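Local coordinates for protein NAD nucleotidase (PDB 3ZTV) that degrades NAD to adenosine and nicotinamide riboside as a zinc-dependent periplasmic 5'-nucleotidase that also acts as a pyrophosphatase, at residues His22-Glu26 with Gly74-Phe78. Sequence-based numbering, arbitrary orientation.
With ZN (zinc ion), chain C.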
# COMPACT_ATOMS: atom_id res chain seq x y z
N HIS A 22 5.41 -9.52 -27.34
CA HIS A 22 6.45 -8.51 -27.64
C HIS A 22 6.66 -8.30 -29.15
O HIS A 22 7.80 -8.25 -29.63
CB HIS A 22 7.76 -8.91 -26.97
CG HIS A 22 7.81 -8.59 -25.50
ND1 HIS A 22 8.02 -7.32 -25.01
CD2 HIS A 22 7.72 -9.39 -24.41
CE1 HIS A 22 8.03 -7.35 -23.69
NE2 HIS A 22 7.86 -8.60 -23.30
N SER A 23 5.56 -8.22 -29.88
CA SER A 23 5.60 -7.92 -31.31
C SER A 23 6.29 -8.99 -32.16
O SER A 23 6.70 -8.71 -33.29
CB SER A 23 6.21 -6.53 -31.56
OG SER A 23 5.44 -5.52 -30.93
N TYR A 24 6.39 -10.22 -31.63
CA TYR A 24 6.94 -11.34 -32.40
C TYR A 24 5.86 -11.92 -33.29
O TYR A 24 5.23 -12.94 -32.96
CB TYR A 24 7.54 -12.42 -31.49
CG TYR A 24 8.94 -12.11 -31.05
CD1 TYR A 24 9.21 -11.10 -30.13
CD2 TYR A 24 10.02 -12.83 -31.56
CE1 TYR A 24 10.50 -10.81 -29.73
CE2 TYR A 24 11.32 -12.55 -31.17
CZ TYR A 24 11.55 -11.54 -30.25
OH TYR A 24 12.85 -11.28 -29.87
N LEU A 25 5.63 -11.28 -34.43
CA LEU A 25 4.61 -11.77 -35.35
C LEU A 25 5.07 -13.00 -36.13
O LEU A 25 4.26 -13.85 -36.51
CB LEU A 25 4.18 -10.67 -36.33
CG LEU A 25 2.99 -9.81 -35.88
CD1 LEU A 25 3.21 -9.19 -34.51
CD2 LEU A 25 2.69 -8.74 -36.92
N GLU A 26 6.38 -13.09 -36.38
CA GLU A 26 6.95 -14.21 -37.12
C GLU A 26 7.53 -15.21 -36.14
O GLU A 26 7.77 -14.87 -34.98
CB GLU A 26 8.04 -13.72 -38.07
CG GLU A 26 7.56 -12.81 -39.20
CD GLU A 26 8.65 -12.49 -40.21
OE1 GLU A 26 9.30 -13.43 -40.71
OE2 GLU A 26 8.87 -11.30 -40.50
N GLY A 74 9.64 -5.04 -29.07
CA GLY A 74 10.58 -6.15 -29.13
C GLY A 74 11.08 -6.45 -30.53
O GLY A 74 12.09 -7.13 -30.67
N THR A 75 10.37 -5.96 -31.55
CA THR A 75 10.78 -6.14 -32.95
C THR A 75 10.35 -4.92 -33.77
O THR A 75 9.61 -4.06 -33.28
CB THR A 75 10.11 -7.36 -33.61
OG1 THR A 75 8.77 -7.01 -33.95
CG2 THR A 75 10.14 -8.60 -32.70
N LEU A 76 10.79 -4.86 -35.03
CA LEU A 76 10.39 -3.78 -35.92
C LEU A 76 8.89 -3.78 -36.23
O LEU A 76 8.36 -2.80 -36.73
CB LEU A 76 11.20 -3.79 -37.23
CG LEU A 76 12.66 -3.35 -37.13
CD1 LEU A 76 13.33 -3.51 -38.48
CD2 LEU A 76 12.77 -1.92 -36.65
N TYR A 77 8.21 -4.89 -35.93
CA TYR A 77 6.76 -4.91 -36.12
C TYR A 77 6.05 -3.92 -35.18
O TYR A 77 4.96 -3.46 -35.49
CB TYR A 77 6.18 -6.32 -35.95
CG TYR A 77 6.37 -7.18 -37.18
CD1 TYR A 77 5.62 -6.96 -38.34
CD2 TYR A 77 7.28 -8.22 -37.19
CE1 TYR A 77 5.78 -7.75 -39.47
CE2 TYR A 77 7.46 -9.02 -38.32
CZ TYR A 77 6.69 -8.78 -39.45
OH TYR A 77 6.85 -9.55 -40.59
N PHE A 78 6.68 -3.60 -34.05
CA PHE A 78 6.17 -2.51 -33.24
C PHE A 78 6.64 -1.17 -33.78
O PHE A 78 5.84 -0.29 -34.08
CB PHE A 78 6.58 -2.59 -31.77
CG PHE A 78 6.17 -1.38 -31.01
CD1 PHE A 78 4.84 -1.11 -30.81
CD2 PHE A 78 7.11 -0.44 -30.63
CE1 PHE A 78 4.44 0.03 -30.16
CE2 PHE A 78 6.72 0.72 -29.98
CZ PHE A 78 5.38 0.95 -29.75
ZN ZN C . 7.44 -9.12 -21.30
O HOH W 1 13.16 -8.84 -28.75
O HOH W 2 7.95 -8.36 -19.45
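T75 OG1 donates a hydrogen bond to S23 O over 2.8 Å, from above the carbonyl plane. The same OG1 accepts from Y77 N at 3.0 Å, so T75 is the N-cap of the short helix 76-79. Its chi1 of 77° sets OG1 between the backbone N and the carbonyl carbon, where it serves both partners. The T75 methyl CG2 then lies over one face of the Y24 ring, 3.8 Å from its centroid, in a CH-pi contact. Water 1 adds a bridge, donating to G74 O and hydrogen-bonded to Y24 OH.

L25 packs on a face of Y77. L25 CB sits over the ring centre, and CD2 comes within 3.7 Å of Y77 CD1. Y77 OH donates to E26 OE2 at 2.7 Å. The bond reaches OE2 on its anti side, 29° out of the carboxylate plane, and the ring and carboxylate planes stand 75° apart. E26 OE1 forms a salt bridge with K347, so both carboxylate oxygens are engaged.

G74 passes close to H22, its CA 3.5 Å from H22 O in a CA-H...O contact. The imidazole of H22 leads off to the metal site, where NE2 binds a zinc ion at 2.1 Å alongside D20, D70 and water 2. H22 ND1 is hydrogen-bonded to T73 O, a second-shell contact that probably fixes the ring's rotation. S23 OG is hydrogen-bonded to the D86 carboxylate (OD2) and to T73 N.

The contact thus joins the metal-ligand loop after strand 11-18 to the start of helix 76-79 in the calcineurin-like phosphoesterase domain. L25 also touches helix 84-93, Y77 meets helix 337-353, and L76 reaches helices 337-353 and 545-555.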